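Local coordinates for protein glutathione synthetase-like effector 30 (Gpa-GSS30-apo) (Globodera pallida, PDB 5OET) that serves a plant-parasitic nematode as an effector and probably derives from glutathione synthetase, the ATP-dependent ligase that joins gamma-glutamylcysteine to glycine, at residues Gly189-Phe194 / Gly476-Leu481; Val160-Gln165 / Tyr234-Glu239; Leu114-Ser119 / Gly488-Phe493. All coordinates share one frame; numbering follows the deposited sequence.

Contact 1: residues Gly189-Phe194 / Gly476-Leu481; sequences GAIGSF and GIFGCL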
loop_
_atom_site.group_PDB
_atom_site.type_symbol
_atom_site.label_atom_id
_atom_site.label_comp_id
_atom_site.label_asym_id
_atom_site.label_seq_id
_atom_site.Cartn_x
_atom_site.Cartn_y
_atom_site.Cartn_z
ATOM N N GLY A 189 -3.486 22.289 -11.720
ATOM C CA GLY A 189 -2.149 21.880 -12.119
ATOM C C GLY A 189 -1.639 20.758 -11.249
ATOM O O GLY A 189 -2.297 19.726 -11.133
ATOM N N ALA A 190 -0.475 20.941 -10.634
ATOM C CA ALA A 190 0.200 19.835 -9.949
ATOM C C ALA A 190 -0.451 19.622 -8.598
ATOM O O ALA A 190 0.085 19.989 -7.556
ATOM C CB ALA A 190 1.695 20.097 -9.810
ATOM N N ILE A 191 -1.614 18.996 -8.646
ATOM C CA ILE A 191 -2.490 18.884 -7.505
ATOM C C ILE A 191 -2.079 17.711 -6.634
ATOM O O ILE A 191 -1.913 16.597 -7.129
ATOM C CB ILE A 191 -3.959 18.708 -7.971
ATOM C CG1 ILE A 191 -4.484 20.034 -8.523
ATOM C CG2 ILE A 191 -4.869 18.275 -6.826
ATOM C CD1 ILE A 191 -5.694 19.862 -9.429
ATOM N N GLY A 192 -1.974 17.960 -5.329
ATOM C CA GLY A 192 -1.780 16.897 -4.352
ATOM C C GLY A 192 -3.036 16.102 -4.039
ATOM O O GLY A 192 -4.151 16.582 -4.196
ATOM N N SER A 193 -2.820 14.870 -3.592
ATOM C CA SER A 193 -3.819 13.987 -2.969
ATOM C C SER A 193 -4.874 13.324 -3.864
ATOM O O SER A 193 -5.917 12.910 -3.371
ATOM C CB SER A 193 -4.491 14.696 -1.800
ATOM O OG SER A 193 -3.503 15.300 -0.985
ATOM N N PHE A 194 -4.601 13.161 -5.155
ATOM C CA PHE A 194 -5.443 12.279 -5.971
ATOM C C PHE A 194 -5.458 10.807 -5.473
ATOM O O PHE A 194 -6.533 10.175 -5.363
ATOM C CB PHE A 194 -4.985 12.282 -7.425
ATOM C CG PHE A 194 -5.342 13.519 -8.182
ATOM C CD1 PHE A 194 -6.657 13.939 -8.283
ATOM C CD2 PHE A 194 -4.376 14.224 -8.860
ATOM C CE1 PHE A 194 -6.993 15.068 -9.006
ATOM C CE2 PHE A 194 -4.709 15.352 -9.588
ATOM C CZ PHE A 194 -6.020 15.777 -9.655
ATOM N N GLY A 476 -11.282 19.889 1.109
ATOM C CA GLY A 476 -10.926 20.067 -0.306
ATOM C C GLY A 476 -11.873 19.282 -1.191
ATOM O O GLY A 476 -12.007 18.075 -1.022
ATOM N N ILE A 477 -12.543 19.950 -2.120
ATOM C CA ILE A 477 -13.406 19.261 -3.060
ATOM C C ILE A 477 -12.730 19.167 -4.427
ATOM O O ILE A 477 -12.414 20.195 -5.027
ATOM C CB ILE A 477 -14.740 19.998 -3.226
ATOM C CG1 ILE A 477 -15.467 20.128 -1.884
ATOM C CG2 ILE A 477 -15.611 19.287 -4.251
ATOM C CD1 ILE A 477 -15.821 18.818 -1.211
ATOM N N PHE A 478 -12.555 17.942 -4.917
ATOM C CA PHE A 478 -12.046 17.685 -6.266
ATOM C C PHE A 478 -13.125 17.648 -7.340
ATOM O O PHE A 478 -14.183 17.092 -7.126
ATOM C CB PHE A 478 -11.349 16.325 -6.312
ATOM C CG PHE A 478 -10.105 16.255 -5.498
ATOM C CD1 PHE A 478 -8.888 16.631 -6.040
ATOM C CD2 PHE A 478 -10.146 15.792 -4.193
ATOM C CE1 PHE A 478 -7.723 16.549 -5.303
ATOM C CE2 PHE A 478 -8.983 15.723 -3.436
ATOM C CZ PHE A 478 -7.765 16.096 -3.991
ATOM N N GLY A 479 -12.816 18.196 -8.510
ATOM C CA GLY A 479 -13.614 17.979 -9.726
ATOM C C GLY A 479 -12.820 18.238 -11.001
ATOM O O GLY A 479 -11.936 19.097 -11.020
ATOM N N CYS A 480 -13.130 17.498 -12.063
ATOM C CA CYS A 480 -12.464 17.698 -13.354
ATOM C C CYS A 480 -13.426 17.950 -14.489
ATOM O O CYS A 480 -14.535 17.458 -14.498
ATOM C CB CYS A 480 -11.587 16.510 -13.757
ATOM S SG CYS A 480 -10.355 16.014 -12.560
ATOM N N LEU A 481 -12.908 18.672 -15.470
ATOM C CA LEU A 481 -13.559 18.983 -16.736
ATOM C C LEU A 481 -12.753 18.407 -17.889
ATOM O O LEU A 481 -11.534 18.214 -17.788
ATOM C CB LEU A 481 -13.531 20.492 -16.969
ATOM C CG LEU A 481 -14.650 21.374 -16.529
ATOM C CD1 LEU A 481 -14.490 22.760 -17.146
ATOM C CD2 LEU A 481 -15.927 20.714 -16.963
#
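F478 alone carries the meeting of strand 476-481 with the loop 189-194, and it illustrates how one aromatic ring can fasten an irregular loop to a sheet. Along the strand, I477 comes first and turns to the far side of the sheet, where helix 98-119 packs on it. F478 then points to the loop side. Its CG lies anti to its own carbonyl carbon (chi1 -66°), and the ring reaches out among four consecutive loop residues. At the rim, in the plane of the ring, lies the carbonyl of G192, with O 3.7 Å from F478 CZ. The methyl CG2 of I191 meets the same ring at its edge, 3.7 Å from F478 CE1, the isoleucine and the phenylalanine reaching past one another from opposing backbones. S193 O approaches more obliquely, 3.7 Å from F478 CZ. F194 adds a second ring, tilted 39° to that of F478 with centroids 5.5 Å apart, and its CE1 comes within 3.9 Å of F478 CD1. I191 CG2 also sits over one face of the F194 ring, toward its rim, so the same methyl touches both phenylalanines. Beyond G479, C480 again points to the loop side but stops short of touching it; its sulfur is tied to C164 in a disulfide. The loop has polar holds of its own, S193 N bonding to E261, I191 O to R314 and G192 O to R166. A buried phenylalanine packed under the loop between strand 179-188 and helix 196-210 belongs here to the ATP-grasp fold of eukaryotic glutathione synthetases, in which the loop after strand 179-188 probably borders the gamma-glutamylcysteine pocket.

Contact 2: residues Val160-Gln165 / Tyr234-Glu239; sequences VAMFCQ and YQAWLE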
loop_
_atom_site.group_PDB
_atom_site.type_symbol
_atom_site.label_atom_id
_atom_site.label_comp_id
_atom_site.label_asym_id
_atom_site.label_seq_id
_atom_site.Cartn_x
_atom_site.Cartn_y
_atom_site.Cartn_z
ATOM N N VAL A 160 -8.666 21.406 -26.962
ATOM C CA VAL A 160 -9.169 20.581 -25.861
ATOM C C VAL A 160 -8.198 20.618 -24.687
ATOM O O VAL A 160 -7.040 20.222 -24.807
ATOM C CB VAL A 160 -9.442 19.119 -26.296
ATOM C CG1 VAL A 160 -9.813 18.250 -25.100
ATOM C CG2 VAL A 160 -10.547 19.083 -27.340
ATOM N N ALA A 161 -8.713 21.095 -23.560
ATOM C CA ALA A 161 -7.999 21.145 -22.295
ATOM C C ALA A 161 -8.664 20.185 -21.345
ATOM O O ALA A 161 -9.865 19.975 -21.407
ATOM C CB ALA A 161 -8.032 22.563 -21.720
ATOM N N MET A 162 -7.851 19.601 -20.483
ATOM C CA MET A 162 -8.294 18.812 -19.338
ATOM C C MET A 162 -8.056 19.685 -18.132
ATOM O O MET A 162 -6.975 20.220 -17.970
ATOM C CB MET A 162 -7.466 17.551 -19.220
ATOM C CG MET A 162 -7.690 16.775 -17.946
ATOM S SD MET A 162 -6.894 15.180 -18.114
ATOM C CE MET A 162 -6.775 14.741 -16.383
ATOM N N PHE A 163 -9.063 19.830 -17.282
ATOM C CA PHE A 163 -9.022 20.840 -16.239
ATOM C C PHE A 163 -9.526 20.237 -14.940
ATOM O O PHE A 163 -10.712 19.950 -14.818
ATOM C CB PHE A 163 -9.845 22.038 -16.703
ATOM C CG PHE A 163 -10.122 23.043 -15.639
ATOM C CD1 PHE A 163 -9.130 23.438 -14.744
ATOM C CD2 PHE A 163 -11.388 23.620 -15.542
ATOM C CE1 PHE A 163 -9.404 24.374 -13.756
ATOM C CE2 PHE A 163 -11.672 24.556 -14.565
ATOM C CZ PHE A 163 -10.685 24.935 -13.670
ATOM N N CYS A 164 -8.601 19.999 -14.011
ATOM C CA CYS A 164 -8.898 19.407 -12.708
ATOM C C CYS A 164 -8.613 20.474 -11.647
ATOM O O CYS A 164 -7.598 21.171 -11.709
ATOM C CB CYS A 164 -8.052 18.140 -12.444
ATOM S SG CYS A 164 -8.515 16.598 -13.331
ATOM N N GLN A 165 -9.524 20.585 -10.677
ATOM C CA GLN A 165 -9.472 21.623 -9.654
ATOM C C GLN A 165 -9.672 21.007 -8.292
ATOM O O GLN A 165 -10.367 20.012 -8.169
ATOM C CB GLN A 165 -10.562 22.648 -9.922
ATOM C CG GLN A 165 -10.334 24.054 -9.382
ATOM C CD GLN A 165 -11.533 24.953 -9.641
ATOM O OE1 GLN A 165 -12.627 24.677 -9.169
ATOM N NE2 GLN A 165 -11.336 26.026 -10.406
ATOM N N TYR A 234 -8.464 8.998 -19.338
ATOM C CA TYR A 234 -9.008 8.113 -20.368
ATOM C C TYR A 234 -9.872 8.870 -21.388
ATOM O O TYR A 234 -9.727 8.662 -22.590
ATOM C CB TYR A 234 -9.836 7.004 -19.728
ATOM C CG TYR A 234 -10.430 6.011 -20.715
ATOM C CD1 TYR A 234 -9.623 5.130 -21.384
ATOM C CD2 TYR A 234 -11.800 5.941 -20.950
ATOM C CE1 TYR A 234 -10.149 4.181 -22.257
ATOM C CE2 TYR A 234 -12.322 5.032 -21.854
ATOM C CZ TYR A 234 -11.488 4.157 -22.500
ATOM O OH TYR A 234 -12.017 3.256 -23.366
ATOM N N GLN A 235 -10.769 9.734 -20.910
ATOM C CA GLN A 235 -11.589 10.544 -21.803
ATOM C C GLN A 235 -10.738 11.532 -22.602
ATOM O O GLN A 235 -11.052 11.780 -23.742
ATOM C CB GLN A 235 -12.686 11.308 -21.055
ATOM C CG GLN A 235 -13.757 10.442 -20.429
ATOM C CD GLN A 235 -14.597 9.721 -21.447
ATOM O OE1 GLN A 235 -15.061 10.306 -22.420
ATOM N NE2 GLN A 235 -14.793 8.435 -21.235
ATOM N N ALA A 236 -9.678 12.085 -22.016
ATOM C CA ALA A 236 -8.751 12.947 -22.765
ATOM C C ALA A 236 -8.016 12.185 -23.875
ATOM O O ALA A 236 -7.912 12.658 -25.015
ATOM C CB ALA A 236 -7.756 13.622 -21.837
ATOM N N TRP A 237 -7.516 11.005 -23.537
ATOM C CA TRP A 237 -6.878 10.130 -24.503
ATOM C C TRP A 237 -7.820 9.853 -25.672
ATOM O O TRP A 237 -7.432 9.994 -26.822
ATOM C CB TRP A 237 -6.484 8.829 -23.819
ATOM C CG TRP A 237 -5.709 7.913 -24.661
ATOM C CD1 TRP A 237 -4.383 7.994 -24.960
ATOM C CD2 TRP A 237 -6.203 6.750 -25.321
ATOM N NE1 TRP A 237 -4.021 6.945 -25.764
ATOM C CE2 TRP A 237 -5.122 6.163 -25.994
ATOM C CE3 TRP A 237 -7.460 6.141 -25.402
ATOM C CZ2 TRP A 237 -5.260 5.005 -26.745
ATOM C CZ3 TRP A 237 -7.592 4.992 -26.137
ATOM C CH2 TRP A 237 -6.501 4.434 -26.802
ATOM N N LEU A 238 -9.069 9.495 -25.375
ATOM C CA LEU A 238 -10.072 9.298 -26.420
ATOM C C LEU A 238 -10.329 10.535 -27.287
ATOM O O LEU A 238 -10.468 10.399 -28.498
ATOM C CB LEU A 238 -11.397 8.823 -25.831
ATOM C CG LEU A 238 -11.487 7.415 -25.251
ATOM C CD1 LEU A 238 -12.878 7.215 -24.650
ATOM C CD2 LEU A 238 -11.211 6.371 -26.321
ATOM N N GLU A 239 -10.395 11.728 -26.690
ATOM C CA GLU A 239 -10.590 12.952 -27.486
ATOM C C GLU A 239 -9.417 13.238 -28.434
ATOM O O GLU A 239 -9.597 13.879 -29.450
ATOM C CB GLU A 239 -10.824 14.199 -26.628
ATOM C CG GLU A 239 -11.910 14.157 -25.544
ATOM C CD GLU A 239 -13.140 13.268 -25.825
ATOM O OE1 GLU A 239 -13.825 13.447 -26.877
ATOM O OE2 GLU A 239 -13.442 12.395 -24.959
#
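Packing of a helix across one face of a beta sheet is the element at work where M162 and V160 of the strand meet A236 and E239 of the helix. Two residues spaced i, i+2 on the strand face two spaced i, i+3 on the helix, and the pairing runs in opposite senses: V160 is matched with E239, M162 with A236. The closer approach is at M162 and A236, whose CA atoms are 6.8 Å apart, against 7.9 Å between the CA atoms of V160 and E239. M162 sends CG anti to its backbone N (chi1 171°) and keeps the chain extended beyond it, which carries the sulfur across to the helix. SD, rather than the terminal methyl, does the touching, 4.1 Å from A236 CB. Because alanine ends at that one carbon, the thioether meets the helix at a single methyl. At the other end, V160 offers its CG1 branch to the aliphatic root of E239, with CG1 and CB 4.4 Å apart. E239 starts toward the strand, but its carboxylate leads away, so this exposed margin of the contact remains apolar at the point of touching. The helix keeps its i to i+4 bonding here, E239 N donating to Q235 O at 3.0 Å. I336 of the short strand 336-337 packs on V160, M162 and A236. L482 of the neighbouring strand 469-484 similarly meets M162, Q235 and E239. From strand 160-173, F163 and Q165 point to the opposite face of the sheet, against helix 98-119, so that the strand lies sandwiched between helices 225-240 and 98-119.

Contact 3: residues Leu114-Ser119 / Gly488-Phe493; sequences LYFRAS and GKVSYF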
loop_
_atom_site.group_PDB
_atom_site.type_symbol
_atom_site.label_atom_id
_atom_site.label_comp_id
_atom_site.label_asym_id
_atom_site.label_seq_id
_atom_site.Cartn_x
_atom_site.Cartn_y
_atom_site.Cartn_z
ATOM N N LEU A 114 -16.831 28.430 -13.872
ATOM C CA LEU A 114 -16.378 29.834 -13.789
ATOM C C LEU A 114 -14.905 30.011 -14.187
ATOM O O LEU A 114 -14.573 30.902 -14.936
ATOM C CB LEU A 114 -16.593 30.371 -12.379
ATOM C CG LEU A 114 -15.947 31.706 -12.027
ATOM C CD1 LEU A 114 -16.482 32.803 -12.922
ATOM C CD2 LEU A 114 -16.185 32.058 -10.573
ATOM N N TYR A 115 -14.019 29.182 -13.647
ATOM C CA TYR A 115 -12.602 29.296 -13.940
ATOM C C TYR A 115 -12.269 28.810 -15.351
ATOM O O TYR A 115 -11.352 29.335 -15.982
ATOM C CB TYR A 115 -11.772 28.545 -12.894
ATOM C CG TYR A 115 -11.683 29.297 -11.605
ATOM C CD1 TYR A 115 -10.755 30.299 -11.436
ATOM C CD2 TYR A 115 -12.551 29.022 -10.566
ATOM C CE1 TYR A 115 -10.686 31.010 -10.253
ATOM C CE2 TYR A 115 -12.499 29.724 -9.375
ATOM C CZ TYR A 115 -11.565 30.714 -9.222
ATOM O OH TYR A 115 -11.537 31.388 -8.035
ATOM N N PHE A 116 -13.013 27.827 -15.854
ATOM C CA PHE A 116 -12.852 27.385 -17.231
ATOM C C PHE A 116 -13.161 28.503 -18.213
ATOM O O PHE A 116 -12.383 28.763 -19.099
ATOM C CB PHE A 116 -13.735 26.171 -17.521
ATOM C CG PHE A 116 -13.682 25.725 -18.950
ATOM C CD1 PHE A 116 -12.477 25.349 -19.507
ATOM C CD2 PHE A 116 -14.823 25.711 -19.745
ATOM C CE1 PHE A 116 -12.403 24.961 -20.835
ATOM C CE2 PHE A 116 -14.764 25.303 -21.059
ATOM C CZ PHE A 116 -13.550 24.933 -21.610
ATOM N N ARG A 117 -14.294 29.162 -18.028
ATOM C CA ARG A 117 -14.758 30.248 -18.906
ATOM C C ARG A 117 -13.930 31.519 -18.799
ATOM O O ARG A 117 -13.707 32.203 -19.793
ATOM C CB ARG A 117 -16.217 30.558 -18.615
ATOM C CG ARG A 117 -17.145 29.441 -19.043
ATOM C CD ARG A 117 -18.583 29.673 -18.583
ATOM N NE ARG A 117 -19.402 28.479 -18.768
ATOM C CZ ARG A 117 -20.704 28.381 -18.485
ATOM N NH1 ARG A 117 -21.383 29.414 -17.990
ATOM N NH2 ARG A 117 -21.339 27.225 -18.700
ATOM N N ALA A 118 -13.479 31.838 -17.596
ATOM C CA ALA A 118 -12.481 32.891 -17.409
ATOM C C ALA A 118 -11.165 32.583 -18.120
ATOM O O ALA A 118 -10.522 33.480 -18.636
ATOM C CB ALA A 118 -12.217 33.099 -15.938
ATOM N N SER A 119 -10.770 31.314 -18.126
ATOM C CA SER A 119 -9.561 30.855 -18.820
ATOM C C SER A 119 -9.659 30.871 -20.347
ATOM O O SER A 119 -8.643 30.981 -21.026
ATOM C CB SER A 119 -9.172 29.462 -18.325
ATOM O OG SER A 119 -8.934 29.499 -16.928
ATOM N N GLY A 488 -15.581 27.064 -25.845
ATOM C CA GLY A 488 -16.021 27.149 -24.443
ATOM C C GLY A 488 -17.058 26.097 -24.052
ATOM O O GLY A 488 -17.690 26.215 -23.007
ATOM N N LYS A 489 -17.211 25.062 -24.883
ATOM C CA LYS A 489 -18.107 23.946 -24.624
ATOM C C LYS A 489 -17.396 22.896 -23.794
ATOM O O LYS A 489 -16.224 22.611 -24.026
ATOM C CB LYS A 489 -18.528 23.290 -25.960
ATOM C CG LYS A 489 -19.757 22.364 -25.883
ATOM C CD LYS A 489 -19.608 21.006 -26.602
ATOM C CE LYS A 489 -19.738 21.128 -28.114
ATOM N NZ LYS A 489 -21.148 21.331 -28.570
ATOM N N VAL A 490 -18.125 22.295 -22.860
ATOM C CA VAL A 490 -17.623 21.209 -22.023
ATOM C C VAL A 490 -18.221 19.894 -22.514
ATOM O O VAL A 490 -19.420 19.801 -22.717
ATOM C CB VAL A 490 -18.010 21.446 -20.556
ATOM C CG1 VAL A 490 -17.733 20.219 -19.694
ATOM C CG2 VAL A 490 -17.293 22.678 -20.023
ATOM N N SER A 491 -17.377 18.885 -22.700
ATOM C CA SER A 491 -17.804 17.559 -23.167
ATOM C C SER A 491 -17.841 16.500 -22.066
ATOM O O SER A 491 -18.455 15.452 -22.232
ATOM C CB SER A 491 -16.880 17.093 -24.284
ATOM O OG SER A 491 -15.541 17.056 -23.835
ATOM N N TYR A 492 -17.180 16.762 -20.947
ATOM C CA TYR A 492 -17.101 15.785 -19.893
ATOM C C TYR A 492 -16.957 16.464 -18.529
ATOM O O TYR A 492 -16.086 17.330 -18.361
ATOM C CB TYR A 492 -15.922 14.863 -20.165
ATOM C CG TYR A 492 -15.774 13.792 -19.137
ATOM C CD1 TYR A 492 -16.622 12.704 -19.139
ATOM C CD2 TYR A 492 -14.795 13.881 -18.139
ATOM C CE1 TYR A 492 -16.505 11.705 -18.197
ATOM C CE2 TYR A 492 -14.668 12.888 -17.177
ATOM C CZ TYR A 492 -15.530 11.797 -17.214
ATOM O OH TYR A 492 -15.430 10.789 -16.274
ATOM N N PHE A 493 -17.834 16.087 -17.587
ATOM C CA PHE A 493 -17.671 16.391 -16.156
ATOM C C PHE A 493 -17.384 15.100 -15.384
ATOM O O PHE A 493 -18.187 14.164 -15.434
ATOM C CB PHE A 493 -18.936 17.013 -15.568
ATOM C CG PHE A 493 -19.264 18.390 -16.099
ATOM C CD1 PHE A 493 -18.699 19.525 -15.529
ATOM C CD2 PHE A 493 -20.195 18.554 -17.126
ATOM C CE1 PHE A 493 -19.010 20.784 -15.993
ATOM C CE2 PHE A 493 -20.520 19.817 -17.593
ATOM C CZ PHE A 493 -19.921 20.933 -17.023
#
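Nonpolar packing joins F116 and V490, and the CD2-CE2 side of one ring does most of the touching. F116 holds CG anti to its backbone N (chi1 176°), which swings the ring off helix 98-119 toward the start of strand 490-504. Its CE2 lies 3.8 Å from V490 CG2, and CD2 of the same ring is 3.9 Å from that methyl. The valine comes in obliquely. The other branch of V490, CG1, rests over a face of the F493 ring, toward its rim.

The second kind of approach is of ring to carbonyl. G488 O lies at the edge of F116, near the ring plane, 3.6 Å from CE2. G488 takes positive phi in a G1 beta bulge, a conformation that favours glycine.

Hydrogen bonds serve the helix end instead. Y115 O accepts from S119 N at 3.0 Å and also from S119 OG at 2.6 Å, the donors arriving from opposite faces of the carbonyl plane; the hydroxyl is tilted 25° out of it. S119 OG is bonded to S346 as well, and R117 NH1 to F364 O, so the helix end has polar ties to other parts of the chain.

With hydrocarbon against hydrocarbon and the weakly positive ring edge against a carbonyl oxygen, the attraction between helix and hairpin probably rests on burial and modest electrostatics, not on directed polar bonds.

The three contacts share one sheet and illustrate how its two faces are furnished. The C480 SG to C164 SG disulfide, 2.1 Å long, locks contact 1 to contact 2, whose centres are 13 Å apart; L481 N and F163 O, 2.6 Å apart, probably add a backbone hydrogen bond. L481 also joins contact 1 to contact 3, its CD1 lying 3.5 Å from F116 CB. F163 CZ, 3.8 Å from Y115 CB, links contact 2 to contact 3, about 12 Å apart between centres. Contacts 1 and 2 work on one face and F116 packs on the other. None includes the magnesium ligands H406 and E426; contact 1 probably lies nearest the substrate pocket.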